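Local structure of taurocyamine kinase (Schistosoma mansoni, 4WOD) at residues E173-L178 against H182-N187; G206-K211 against F215-N220; T520-G525 against Y603-E608; I570-N573 against F578-W581. The protein catalyses the reversible, magnesium-dependent transfer of phosphate between ATP and taurocyamine, as a member of the ATP:guanido phosphotransferase (phosphagen kinase) family. The protein carries 4 engineered substitutions. All coordinates share one frame; numbering follows the deposited sequence.

Contact 1: E173-L178 against H182-N187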
loop_
_atom_site.group_PDB
_atom_site.type_symbol
_atom_site.label_atom_id
_atom_site.label_comp_id
_atom_site.label_asym_id
_atom_site.label_seq_id
_atom_site.Cartn_x
_atom_site.Cartn_y
_atom_site.Cartn_z
ATOM N N GLU A 173 -24.323 34.410 -12.139
ATOM C CA GLU A 173 -23.301 35.155 -11.411
ATOM C C GLU A 173 -23.185 34.631 -9.979
ATOM O O GLU A 173 -22.085 34.518 -9.430
ATOM C CB GLU A 173 -23.611 36.654 -11.406
ATOM C CG GLU A 173 -22.875 37.438 -10.318
ATOM C CD GLU A 173 -23.464 38.821 -10.079
ATOM O OE1 GLU A 173 -24.484 39.153 -10.724
ATOM O OE2 GLU A 173 -22.906 39.576 -9.248
ATOM N N ASP A 174 -24.328 34.313 -9.374
ATOM C CA ASP A 174 -24.344 33.751 -8.029
ATOM C C ASP A 174 -23.785 32.342 -8.049
ATOM O O ASP A 174 -23.025 31.953 -7.170
ATOM C CB ASP A 174 -25.753 33.759 -7.458
ATOM C CG ASP A 174 -26.202 35.140 -7.060
ATOM O OD1 ASP A 174 -25.369 36.071 -7.126
ATOM O OD2 ASP A 174 -27.382 35.295 -6.679
ATOM N N ARG A 175 -24.170 31.592 -9.075
ATOM C CA ARG A 175 -23.633 30.267 -9.325
ATOM C C ARG A 175 -22.104 30.291 -9.368
ATOM O O ARG A 175 -21.441 29.501 -8.697
ATOM C CB ARG A 175 -24.198 29.732 -10.637
ATOM C CG ARG A 175 -23.905 28.285 -10.938
ATOM C CD ARG A 175 -24.571 27.923 -12.253
ATOM N NE ARG A 175 -25.768 28.738 -12.445
ATOM C CZ ARG A 175 -26.492 28.772 -13.557
ATOM N NH1 ARG A 175 -26.143 28.034 -14.602
ATOM N NH2 ARG A 175 -27.567 29.553 -13.621
ATOM N N ILE A 176 -21.562 31.217 -10.153
ATOM C CA ILE A 176 -20.121 31.355 -10.304
ATOM C C ILE A 176 -19.488 31.742 -8.973
ATOM O O ILE A 176 -18.508 31.143 -8.546
ATOM C CB ILE A 176 -19.763 32.407 -11.387
ATOM C CG1 ILE A 176 -20.069 31.854 -12.781
ATOM C CG2 ILE A 176 -18.291 32.808 -11.295
ATOM C CD1 ILE A 176 -20.088 32.912 -13.880
ATOM N N LYS A 177 -20.066 32.735 -8.311
ATOM C CA LYS A 177 -19.550 33.170 -7.018
ATOM C C LYS A 177 -19.552 32.052 -5.963
ATOM O O LYS A 177 -18.575 31.882 -5.230
ATOM C CB LYS A 177 -20.357 34.366 -6.507
ATOM C CG LYS A 177 -20.004 34.784 -5.081
ATOM C CD LYS A 177 -20.135 36.288 -4.897
ATOM C CE LYS A 177 -21.522 36.770 -5.301
ATOM N NZ LYS A 177 -22.606 35.991 -4.639
ATOM N N LEU A 178 -20.646 31.291 -5.905
ATOM C CA LEU A 178 -20.835 30.289 -4.860
ATOM C C LEU A 178 -19.960 29.065 -5.076
ATOM O O LEU A 178 -19.484 28.457 -4.120
ATOM C CB LEU A 178 -22.304 29.869 -4.780
ATOM C CG LEU A 178 -23.251 30.909 -4.189
ATOM C CD1 LEU A 178 -24.697 30.545 -4.492
ATOM C CD2 LEU A 178 -23.029 31.041 -2.684
ATOM N N HIS A 182 -16.708 27.651 -3.026
ATOM C CA HIS A 182 -16.918 26.232 -2.740
ATOM C C HIS A 182 -18.107 25.983 -1.828
ATOM O O HIS A 182 -18.073 25.095 -0.976
ATOM C CB HIS A 182 -15.653 25.623 -2.143
ATOM C CG HIS A 182 -14.456 25.791 -3.019
ATOM N ND1 HIS A 182 -13.490 26.748 -2.786
ATOM C CD2 HIS A 182 -14.096 25.162 -4.163
ATOM C CE1 HIS A 182 -12.572 26.683 -3.734
ATOM N NE2 HIS A 182 -12.917 25.730 -4.582
ATOM N N PHE A 183 -19.166 26.762 -2.020
ATOM C CA PHE A 183 -20.413 26.522 -1.312
ATOM C C PHE A 183 -21.419 25.778 -2.182
ATOM O O PHE A 183 -22.387 25.210 -1.677
ATOM C CB PHE A 183 -21.015 27.839 -0.838
ATOM C CG PHE A 183 -20.177 28.544 0.184
ATOM C CD1 PHE A 183 -19.321 27.824 1.005
ATOM C CD2 PHE A 183 -20.230 29.921 0.313
ATOM C CE1 PHE A 183 -18.539 28.470 1.952
ATOM C CE2 PHE A 183 -19.454 30.577 1.260
ATOM C CZ PHE A 183 -18.608 29.849 2.079
ATOM N N LEU A 184 -21.200 25.779 -3.488
ATOM C CA LEU A 184 -22.221 25.262 -4.392
ATOM C C LEU A 184 -21.801 23.954 -5.042
ATOM O O LEU A 184 -20.646 23.778 -5.438
ATOM C CB LEU A 184 -22.553 26.290 -5.469
ATOM C CG LEU A 184 -23.728 25.936 -6.379
ATOM C CD1 LEU A 184 -24.962 25.618 -5.543
ATOM C CD2 LEU A 184 -24.006 27.069 -7.352
ATOM N N PHE A 185 -22.755 23.035 -5.153
ATOM C CA PHE A 185 -22.496 21.776 -5.815
ATOM C C PHE A 185 -22.974 21.843 -7.244
ATOM O O PHE A 185 -23.847 22.648 -7.574
ATOM C CB PHE A 185 -23.162 20.617 -5.078
ATOM C CG PHE A 185 -24.658 20.754 -4.898
ATOM C CD1 PHE A 185 -25.537 20.269 -5.854
ATOM C CD2 PHE A 185 -25.183 21.291 -3.731
ATOM C CE1 PHE A 185 -26.902 20.333 -5.660
ATOM C CE2 PHE A 185 -26.547 21.376 -3.543
ATOM C CZ PHE A 185 -27.409 20.891 -4.509
ATOM N N ARG A 186 -22.397 20.998 -8.090
ATOM C CA ARG A 186 -22.718 21.005 -9.511
ATOM C C ARG A 186 -23.123 19.611 -9.967
ATOM O O ARG A 186 -22.902 18.634 -9.253
ATOM C CB ARG A 186 -21.525 21.507 -10.338
ATOM C CG ARG A 186 -21.172 22.973 -10.112
ATOM C CD ARG A 186 -19.938 23.376 -10.918
ATOM N NE ARG A 186 -18.852 22.406 -10.785
ATOM C CZ ARG A 186 -17.794 22.354 -11.588
ATOM N NH1 ARG A 186 -17.671 23.224 -12.584
ATOM N NH2 ARG A 186 -16.854 21.435 -11.396
ATOM N N ASN A 187 -23.726 19.532 -11.147
ATOM C CA ASN A 187 -24.073 18.255 -11.747
ATOM C C ASN A 187 -22.934 17.730 -12.606
ATOM O O ASN A 187 -23.073 17.600 -13.818
ATOM C CB ASN A 187 -25.355 18.371 -12.578
ATOM C CG ASN A 187 -25.327 19.546 -13.554
ATOM O OD1 ASN A 187 -24.832 20.627 -13.235
ATOM N ND2 ASN A 187 -25.870 19.337 -14.747
#
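L178 and F183 are tied through the backbone where helix 172-180 gives way to segment 182-187. The carbonyl of L178 is the acceptor that matters: F183 N donates to L178 O over 2.7 Å, with an N-H...O angle of 156°, coming in nearly along the C=O axis. L184 N reaches the same oxygen at 3.2 Å, but that bond is weak. H182 N also lies near L178 O, yet at a poor angle, and does not count as a donor to it. F183 O is satisfied in turn by the indole NE1 of W218, so the chain leaving the helix is fastened to the neighbouring hairpin. Among the charged groups, R186 NH2 pairs with D188, while R175 NH2 makes a weak bond to M170 O.

The rest of the contact is aliphatic. L184 CB sits 3.7 Å from L178 CB. With CG anti to the backbone N (chi1 -173°), L184 brings its CD2 branch against R175, 3.8 Å from R175 CG. F183 CB lies 4.2 Å from L178 CD2, which also sits at the edge of the phenyl, near its plane. The CB of H182, a residue predicted to bind ATP, leaves its CA directed away from the helix segment. Its positive phi of 57° and the bonds back into the last turn identify a Schellman motif at the helix C-terminus.

Contact 2: G206-K211 against F215-N220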
loop_
_atom_site.group_PDB
_atom_site.type_symbol
_atom_site.label_atom_id
_atom_site.label_comp_id
_atom_site.label_asym_id
_atom_site.label_seq_id
_atom_site.Cartn_x
_atom_site.Cartn_y
_atom_site.Cartn_z
ATOM N N GLY A 206 -30.973 22.926 -3.291
ATOM C CA GLY A 206 -30.453 24.208 -2.875
ATOM C C GLY A 206 -29.353 24.113 -1.848
ATOM O O GLY A 206 -28.951 23.010 -1.435
ATOM N N ILE A 207 -28.845 25.280 -1.452
ATOM C CA ILE A 207 -27.830 25.334 -0.403
ATOM C C ILE A 207 -28.186 26.372 0.640
ATOM O O ILE A 207 -28.869 27.358 0.341
ATOM C CB ILE A 207 -26.414 25.659 -0.963
ATOM C CG1 ILE A 207 -26.360 27.074 -1.529
ATOM C CG2 ILE A 207 -26.013 24.683 -2.040
ATOM C CD1 ILE A 207 -24.945 27.530 -1.822
ATOM N N PHE A 208 -27.713 26.151 1.861
ATOM C CA PHE A 208 -27.943 27.082 2.958
ATOM C C PHE A 208 -26.600 27.437 3.599
ATOM O O PHE A 208 -25.778 26.550 3.854
ATOM C CB PHE A 208 -28.896 26.476 3.998
ATOM C CG PHE A 208 -29.134 27.366 5.200
ATOM C CD1 PHE A 208 -30.213 28.234 5.230
ATOM C CD2 PHE A 208 -28.262 27.347 6.289
ATOM C CE1 PHE A 208 -30.433 29.067 6.322
ATOM C CE2 PHE A 208 -28.478 28.172 7.389
ATOM C CZ PHE A 208 -29.561 29.031 7.408
ATOM N N ILE A 209 -26.387 28.731 3.846
ATOM C CA ILE A 209 -25.158 29.226 4.458
ATOM C C ILE A 209 -25.496 30.186 5.589
ATOM O O ILE A 209 -26.376 31.041 5.434
ATOM C CB ILE A 209 -24.251 29.970 3.448
ATOM C CG1 ILE A 209 -24.405 29.408 2.038
ATOM C CG2 ILE A 209 -22.773 29.981 3.907
ATOM C CD1 ILE A 209 -23.600 30.149 1.018
ATOM N N ASN A 210 -24.811 30.057 6.723
ATOM C CA ASN A 210 -25.032 31.005 7.807
ATOM C C ASN A 210 -24.199 32.265 7.581
ATOM O O ASN A 210 -23.346 32.312 6.688
ATOM C CB ASN A 210 -24.744 30.380 9.186
ATOM C CG ASN A 210 -23.257 30.063 9.427
ATOM O OD1 ASN A 210 -22.462 29.885 8.499
ATOM N ND2 ASN A 210 -22.899 29.946 10.699
ATOM N N LYS A 211 -24.486 33.296 8.369
ATOM C CA LYS A 211 -23.843 34.588 8.180
ATOM C C LYS A 211 -22.335 34.491 8.359
ATOM O O LYS A 211 -21.595 35.120 7.613
ATOM C CB LYS A 211 -24.438 35.623 9.130
ATOM C CG LYS A 211 -25.888 35.943 8.804
ATOM C CD LYS A 211 -26.419 37.133 9.596
ATOM C CE LYS A 211 -27.144 36.673 10.855
ATOM N NZ LYS A 211 -28.228 37.621 11.241
ATOM N N PHE A 215 -20.921 27.293 8.373
ATOM C CA PHE A 215 -21.995 26.298 8.437
ATOM C C PHE A 215 -22.691 26.284 7.094
ATOM O O PHE A 215 -23.133 27.317 6.606
ATOM C CB PHE A 215 -22.990 26.615 9.553
ATOM C CG PHE A 215 -24.133 25.624 9.667
ATOM C CD1 PHE A 215 -23.946 24.402 10.306
ATOM C CD2 PHE A 215 -25.395 25.928 9.163
ATOM C CE1 PHE A 215 -24.996 23.486 10.421
ATOM C CE2 PHE A 215 -26.451 25.022 9.272
ATOM C CZ PHE A 215 -26.250 23.800 9.907
ATOM N N LEU A 216 -22.782 25.111 6.484
ATOM C CA LEU A 216 -23.227 25.012 5.097
ATOM C C LEU A 216 -24.123 23.789 4.928
ATOM O O LEU A 216 -23.797 22.703 5.459
ATOM C CB LEU A 216 -22.010 24.927 4.172
ATOM C CG LEU A 216 -22.230 24.510 2.718
ATOM C CD1 LEU A 216 -22.838 25.646 1.899
ATOM C CD2 LEU A 216 -20.937 24.019 2.077
ATOM N N VAL A 217 -25.256 23.941 4.238
ATOM C CA VAL A 217 -26.154 22.789 4.039
ATOM C C VAL A 217 -26.534 22.563 2.583
ATOM O O VAL A 217 -26.986 23.488 1.912
ATOM C CB VAL A 217 -27.466 22.923 4.852
ATOM C CG1 VAL A 217 -28.330 21.695 4.628
ATOM C CG2 VAL A 217 -27.177 23.077 6.344
ATOM N N TRP A 218 -26.354 21.328 2.106
ATOM C CA TRP A 218 -26.774 20.936 0.762
ATOM C C TRP A 218 -28.088 20.164 0.834
ATOM O O TRP A 218 -28.204 19.163 1.570
ATOM C CB TRP A 218 -25.696 20.082 0.086
ATOM C CG TRP A 218 -24.487 20.858 -0.339
ATOM C CD1 TRP A 218 -24.306 22.211 -0.255
ATOM C CD2 TRP A 218 -23.283 20.330 -0.928
ATOM N NE1 TRP A 218 -23.075 22.555 -0.756
ATOM C CE2 TRP A 218 -22.427 21.424 -1.173
ATOM C CE3 TRP A 218 -22.853 19.042 -1.269
ATOM C CZ2 TRP A 218 -21.158 21.266 -1.746
ATOM C CZ3 TRP A 218 -21.593 18.887 -1.843
ATOM C CH2 TRP A 218 -20.763 19.997 -2.075
ATOM N N ILE A 219 -29.077 20.629 0.077
ATOM C CA ILE A 219 -30.366 19.968 0.016
ATOM C C ILE A 219 -30.523 19.231 -1.310
ATOM O O ILE A 219 -30.473 19.847 -2.377
ATOM C CB ILE A 219 -31.521 20.971 0.185
ATOM C CG1 ILE A 219 -31.360 21.740 1.503
ATOM C CG2 ILE A 219 -32.872 20.248 0.123
ATOM C CD1 ILE A 219 -32.562 22.580 1.851
ATOM N N ASN A 220 -30.678 17.910 -1.220
ATOM C CA ASN A 220 -30.950 17.025 -2.361
ATOM C C ASN A 220 -29.841 16.975 -3.394
ATOM O O ASN A 220 -30.080 16.679 -4.577
ATOM C CB ASN A 220 -32.280 17.412 -3.009
ATOM C CG ASN A 220 -33.460 16.874 -2.226
ATOM O OD1 ASN A 220 -33.336 15.835 -1.583
ATOM N ND2 ASN A 220 -34.607 17.573 -2.265
#
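F208 O is gripped twice from the facing strand: V217 N donates to it at 2.7 Å, in the carbonyl plane, and L216 CA adds a C-H...O contact at 3.2 Å. V217 O is treated in the same way, receiving F208 N at 2.8 Å and a C-H from I207 CA. G206 and I219 form the next hydrogen-bonded pair, I219 N to G206 O being the shorter of its two bonds.

Where the strands turn, N210 takes over. Its N donates to F215 O at 3.2 Å, and its CG, wedged between the backbone N and the carbonyl carbon (chi1 68°), brings OD1 round to F215 N; that second bond is weak. The N210 side chain crosses that of F215 at about a right angle, amide and ring planes 69° apart, with N210 CG 3.5 Å from F215 CB, while ND2 is held by N214 and by E159 O.

On the face carrying F208 and V217, the CE2 corner of the F208 ring meets the edge of the F215 ring, CE2 to CE2 at 4.2 Å, and the two CB atoms of F208 and V217 touch. On the other face I207 lies beside W218, its CG2 3.5 Å from W218 CD1, and I209 CG1 rests against L216 CD1. F208 and I219 also pack on helix 139-154. Strands 206-210 and 215-219 make an antiparallel beta hairpin within the eight-stranded antiparallel sheet of the phosphagen kinase catalytic domain.

Contact 3: T520-G525 against Y603-E608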
loop_
_atom_site.group_PDB
_atom_site.type_symbol
_atom_site.label_atom_id
_atom_site.label_comp_id
_atom_site.label_asym_id
_atom_site.label_seq_id
_atom_site.Cartn_x
_atom_site.Cartn_y
_atom_site.Cartn_z
ATOM N N THR A 520 28.670 -10.444 -24.919
ATOM C CA THR A 520 28.751 -11.200 -26.162
ATOM C C THR A 520 28.607 -12.701 -25.948
ATOM O O THR A 520 28.583 -13.178 -24.823
ATOM C CB THR A 520 30.086 -10.950 -26.873
ATOM O OG1 THR A 520 31.141 -11.525 -26.088
ATOM C CG2 THR A 520 30.333 -9.453 -27.040
ATOM N N GLY A 521 28.512 -13.432 -27.053
ATOM C CA GLY A 521 28.430 -14.879 -27.041
ATOM C C GLY A 521 27.188 -15.365 -26.328
ATOM O O GLY A 521 26.092 -14.839 -26.520
ATOM N N GLU A 522 27.376 -16.381 -25.497
ATOM C CA GLU A 522 26.310 -16.940 -24.670
ATOM C C GLU A 522 25.617 -15.877 -23.803
ATOM O O GLU A 522 24.450 -16.014 -23.427
ATOM C CB GLU A 522 26.884 -18.039 -23.773
ATOM C CG GLU A 522 25.833 -18.878 -23.083
ATOM C CD GLU A 522 26.410 -20.154 -22.496
ATOM O OE1 GLU A 522 27.657 -20.242 -22.380
ATOM O OE2 GLU A 522 25.616 -21.067 -22.161
ATOM N N HIS A 523 26.342 -14.820 -23.481
ATOM C CA HIS A 523 25.824 -13.809 -22.574
ATOM C C HIS A 523 25.136 -12.669 -23.318
ATOM O O HIS A 523 24.480 -11.843 -22.699
ATOM C CB HIS A 523 26.965 -13.287 -21.688
ATOM C CG HIS A 523 27.587 -14.361 -20.849
ATOM N ND1 HIS A 523 28.682 -15.092 -21.262
ATOM C CD2 HIS A 523 27.243 -14.852 -19.638
ATOM C CE1 HIS A 523 28.986 -15.985 -20.337
ATOM N NE2 HIS A 523 28.126 -15.861 -19.341
ATOM N N ALA A 524 25.282 -12.626 -24.641
ATOM C CA ALA A 524 24.595 -11.621 -25.434
ATOM C C ALA A 524 23.097 -11.685 -25.156
ATOM O O ALA A 524 22.537 -12.781 -25.007
ATOM C CB ALA A 524 24.877 -11.823 -26.927
ATOM N N GLY A 525 22.463 -10.522 -25.048
ATOM C CA GLY A 525 21.056 -10.470 -24.711
ATOM C C GLY A 525 20.413 -9.107 -24.914
ATOM O O GLY A 525 20.939 -8.259 -25.625
ATOM N N TYR A 603 27.270 -22.883 -13.521
ATOM C CA TYR A 603 28.288 -22.177 -12.737
ATOM C C TYR A 603 29.284 -21.469 -13.647
ATOM O O TYR A 603 29.591 -20.300 -13.447
ATOM C CB TYR A 603 29.007 -23.165 -11.823
ATOM C CG TYR A 603 30.034 -22.545 -10.916
ATOM C CD1 TYR A 603 29.661 -22.029 -9.686
ATOM C CD2 TYR A 603 31.371 -22.471 -11.289
ATOM C CE1 TYR A 603 30.589 -21.437 -8.831
ATOM C CE2 TYR A 603 32.328 -21.886 -10.428
ATOM C CZ TYR A 603 31.919 -21.370 -9.199
ATOM O OH TYR A 603 32.821 -20.784 -8.324
ATOM N N LYS A 604 29.776 -22.190 -14.649
ATOM C CA LYS A 604 30.709 -21.630 -15.611
ATOM C C LYS A 604 30.116 -20.381 -16.286
ATOM O O LYS A 604 30.759 -19.337 -16.318
ATOM C CB LYS A 604 31.084 -22.683 -16.659
ATOM C CG LYS A 604 32.203 -22.244 -17.620
ATOM C CD LYS A 604 32.765 -23.428 -18.411
ATOM C CE LYS A 604 33.785 -22.975 -19.453
ATOM N NZ LYS A 604 33.127 -22.129 -20.479
ATOM N N ARG A 605 28.886 -20.488 -16.793
ATOM C CA ARG A 605 28.212 -19.363 -17.442
ATOM C C ARG A 605 28.057 -18.189 -16.471
ATOM O O ARG A 605 28.347 -17.049 -16.819
ATOM C CB ARG A 605 26.836 -19.788 -17.983
ATOM C CG ARG A 605 26.123 -18.718 -18.774
ATOM C CD ARG A 605 24.923 -19.295 -19.529
ATOM N NE ARG A 605 24.055 -20.057 -18.645
ATOM C CZ ARG A 605 23.889 -21.373 -18.691
ATOM N NH1 ARG A 605 24.502 -22.096 -19.617
ATOM N NH2 ARG A 605 23.086 -21.963 -17.816
ATOM N N LEU A 606 27.610 -18.477 -15.249
ATOM C CA LEU A 606 27.555 -17.428 -14.232
ATOM C C LEU A 606 28.903 -16.721 -14.040
ATOM O O LEU A 606 28.955 -15.493 -14.115
ATOM C CB LEU A 606 27.091 -17.977 -12.884
ATOM C CG LEU A 606 27.015 -16.844 -11.844
ATOM C CD1 LEU A 606 26.097 -15.686 -12.331
ATOM C CD2 LEU A 606 26.543 -17.361 -10.502
ATOM N N ILE A 607 29.981 -17.467 -13.782
ATOM C CA ILE A 607 31.271 -16.831 -13.463
ATOM C C ILE A 607 31.755 -15.941 -14.617
ATOM O O ILE A 607 32.234 -14.812 -14.419
ATOM C CB ILE A 607 32.376 -17.877 -13.105
ATOM C CG1 ILE A 607 31.937 -18.757 -11.929
ATOM C CG2 ILE A 607 33.707 -17.181 -12.799
ATOM C CD1 ILE A 607 31.410 -17.993 -10.740
ATOM N N GLU A 608 31.588 -16.436 -15.833
ATOM C CA GLU A 608 32.032 -15.707 -16.998
ATOM C C GLU A 608 31.212 -14.432 -17.172
ATOM O O GLU A 608 31.742 -13.410 -17.600
ATOM C CB GLU A 608 31.941 -16.588 -18.239
ATOM C CG GLU A 608 32.994 -17.688 -18.252
ATOM C CD GLU A 608 32.757 -18.698 -19.354
ATOM O OE1 GLU A 608 31.753 -18.551 -20.096
ATOM O OE2 GLU A 608 33.568 -19.645 -19.459
HETATM O O HOH W 1 29.886 -20.883 -20.501
#
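E522 and H523 lean over segment 603-608 of helix 599-614, and the first of its residues to be drawn in is K604, at second hand. Its NZ forms a 2.7 Å salt bridge with E608 OE2, one turn on, meeting the carboxylate on its syn side. A water donates to both E522 OE1 and E608 OE1, and K604 NZ touches it weakly.

R605 carries most of the contact. Extended through chi1 and chi2, the chain brings CD to 3.2 Å from E522 OE2; the bend at chi3 (51°) then turns the guanidinium so that NH1 makes a hydrogen-bonded salt bridge to the same OE2 at 3.0 Å. The two flat groups are 62° apart, and OE2 is met from above its carboxylate plane. The remaining nitrogens are spoken for by T577 O at NE and Q594 OE1 at NH2. R605 O is the other anchor: H523 NE2 points its N-H at it, 2.8 Å away and fairly straight at 165°, almost in the imidazole plane.

E608 closes the row, its CB 3.7 Å from H523 CE1 and its side chain crossing that of H523 at about a right angle.

The chemistry implies a proton on H523 NE2. The two acids, E522 and E608, have their OE1 atoms 5.0 Å apart; the shared water and the flanking R605 and K604 would probably ease that repulsion and favour both carboxylates being ionised.

Contact 4: I570-N573 against F578-W581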
loop_
_atom_site.group_PDB
_atom_site.type_symbol
_atom_site.label_atom_id
_atom_site.label_comp_id
_atom_site.label_asym_id
_atom_site.label_seq_id
_atom_site.Cartn_x
_atom_site.Cartn_y
_atom_site.Cartn_z
ATOM N N ILE A 570 15.097 -5.753 -16.450
ATOM C CA ILE A 570 15.513 -7.135 -16.534
ATOM C C ILE A 570 16.283 -7.335 -17.832
ATOM O O ILE A 570 15.829 -6.912 -18.894
ATOM C CB ILE A 570 14.304 -8.105 -16.490
ATOM C CG1 ILE A 570 13.500 -7.908 -15.195
ATOM C CG2 ILE A 570 14.777 -9.570 -16.617
ATOM C CD1 ILE A 570 12.215 -8.708 -15.154
ATOM N N PHE A 571 17.441 -7.987 -17.726
ATOM C CA PHE A 571 18.254 -8.397 -18.874
ATOM C C PHE A 571 18.254 -9.923 -18.958
ATOM O O PHE A 571 18.304 -10.600 -17.940
ATOM C CB PHE A 571 19.693 -7.873 -18.733
ATOM C CG PHE A 571 20.662 -8.416 -19.767
ATOM C CD1 PHE A 571 20.835 -7.767 -20.974
ATOM C CD2 PHE A 571 21.423 -9.555 -19.505
ATOM C CE1 PHE A 571 21.723 -8.255 -21.931
ATOM C CE2 PHE A 571 22.329 -10.053 -20.454
ATOM C CZ PHE A 571 22.474 -9.398 -21.665
ATOM N N HIS A 572 18.185 -10.475 -20.163
ATOM C CA HIS A 572 18.554 -11.871 -20.312
ATOM C C HIS A 572 19.007 -12.176 -21.728
ATOM O O HIS A 572 18.746 -11.412 -22.659
ATOM C CB HIS A 572 17.410 -12.816 -19.886
ATOM C CG HIS A 572 16.147 -12.687 -20.685
ATOM N ND1 HIS A 572 16.090 -12.899 -22.049
ATOM C CD2 HIS A 572 14.876 -12.416 -20.295
ATOM C CE1 HIS A 572 14.846 -12.736 -22.466
ATOM N NE2 HIS A 572 14.089 -12.445 -21.422
ATOM N N ASN A 573 19.698 -13.302 -21.875
ATOM C CA ASN A 573 20.104 -13.753 -23.195
ATOM C C ASN A 573 18.907 -14.418 -23.880
ATOM O O ASN A 573 17.830 -14.572 -23.276
ATOM C CB ASN A 573 21.315 -14.701 -23.113
ATOM C CG ASN A 573 21.074 -15.934 -22.236
ATOM O OD1 ASN A 573 20.002 -16.117 -21.662
ATOM N ND2 ASN A 573 22.088 -16.799 -22.149
ATOM N N PHE A 578 20.841 -16.899 -18.863
ATOM C CA PHE A 578 21.639 -15.906 -18.167
ATOM C C PHE A 578 20.788 -14.643 -18.057
ATOM O O PHE A 578 20.307 -14.128 -19.060
ATOM C CB PHE A 578 22.967 -15.629 -18.903
ATOM C CG PHE A 578 23.835 -14.623 -18.202
ATOM C CD1 PHE A 578 24.568 -14.989 -17.085
ATOM C CD2 PHE A 578 23.890 -13.307 -18.645
ATOM C CE1 PHE A 578 25.365 -14.053 -16.415
ATOM C CE2 PHE A 578 24.690 -12.364 -17.982
ATOM C CZ PHE A 578 25.411 -12.741 -16.867
ATOM N N LEU A 579 20.566 -14.178 -16.831
ATOM C CA LEU A 579 19.654 -13.060 -16.597
ATOM C C LEU A 579 20.240 -12.141 -15.538
ATOM O O LEU A 579 20.987 -12.599 -14.686
ATOM C CB LEU A 579 18.277 -13.549 -16.135
ATOM C CG LEU A 579 17.689 -14.810 -16.793
ATOM C CD1 LEU A 579 18.102 -16.015 -15.971
ATOM C CD2 LEU A 579 16.171 -14.715 -16.921
ATOM N N VAL A 580 19.889 -10.858 -15.599
ATOM C CA VAL A 580 20.308 -9.898 -14.582
ATOM C C VAL A 580 19.110 -9.029 -14.206
ATOM O O VAL A 580 18.465 -8.454 -15.074
ATOM C CB VAL A 580 21.472 -8.985 -15.053
ATOM C CG1 VAL A 580 21.982 -8.130 -13.875
ATOM C CG2 VAL A 580 22.634 -9.808 -15.652
ATOM N N TRP A 581 18.792 -8.968 -12.917
ATOM C CA TRP A 581 17.786 -8.018 -12.440
ATOM C C TRP A 581 18.505 -6.750 -11.996
ATOM O O TRP A 581 19.425 -6.814 -11.177
ATOM C CB TRP A 581 16.987 -8.596 -11.271
ATOM C CG TRP A 581 15.675 -9.226 -11.628
ATOM C CD1 TRP A 581 14.424 -8.803 -11.253
ATOM C CD2 TRP A 581 15.477 -10.406 -12.422
ATOM N NE1 TRP A 581 13.463 -9.646 -11.774
ATOM C CE2 TRP A 581 14.085 -10.638 -12.490
ATOM C CE3 TRP A 581 16.341 -11.284 -13.086
ATOM C CZ2 TRP A 581 13.540 -11.716 -13.196
ATOM C CZ3 TRP A 581 15.798 -12.359 -13.781
ATOM C CH2 TRP A 581 14.411 -12.560 -13.834
#
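W581 has I570 lying over one face of its indole, CG1 3.8 Å above the plane and offset toward the rim, a CH-pi contact with the five-membered ring. I570 CD1 carries on past NE1 at 3.7 Å. The indole also makes a cation-pi contact with R589, and its NE1 bonds L547 O. The rings of F571 and F578 meet edge to edge instead, F571 CE2 lying 4.0 Å from F578 CD2, each near the plane of the other; H523 stacks edge-to-face with F578. The H572 imidazole has L579 CD2 at an oblique approach, and L579 CG packs against H572 CB at 3.7 Å.

The backbone is an antiparallel beta hairpin of strands 569-573 and 578-582, part of the sheet of the second catalytic domain. F571 and V580 are its hydrogen-bonded pair: F571 N to V580 O is almost straight, at 174°, and the return bond from V580 N to F571 O is 2.8 Å. I570 with W581 and H572 with L579 are non-hydrogen-bonded pairs on the opposite face from F571.

At the turn N573 N donates to F578 O. Its chi1 of 57° folds the amide back over its own backbone, and OD1 takes F578 N at 3.0 Å, from above the amide plane, as well as T577 N; ND2 goes to E522 O. H572 ND1 reaches N573 O at 2.7 Å.

The four contacts fall into two pairs, one in each repeat of the duplicated kinase, with 57 to 72 Å between the centres of contacts from different pairs. Contacts 1 and 2 lie with centres 12 Å apart, joined by W218 NE1 and F183 O at 2.9 Å. The centres of contacts 3 and 4 are 10 Å apart, contact 4 nested in the loop that contact 3 closes, with N573 ND2 2.8 Å from E522 O. Contacts 2 and 4 are the corresponding hairpins of two sheets with the same strand order. Their tryptophans, W218 and W581, come within about 4 Å of the predicted ATP-binding R226 and R589, side chain to side chain; the W218 side chain is also about 9 Å from the bound arginine.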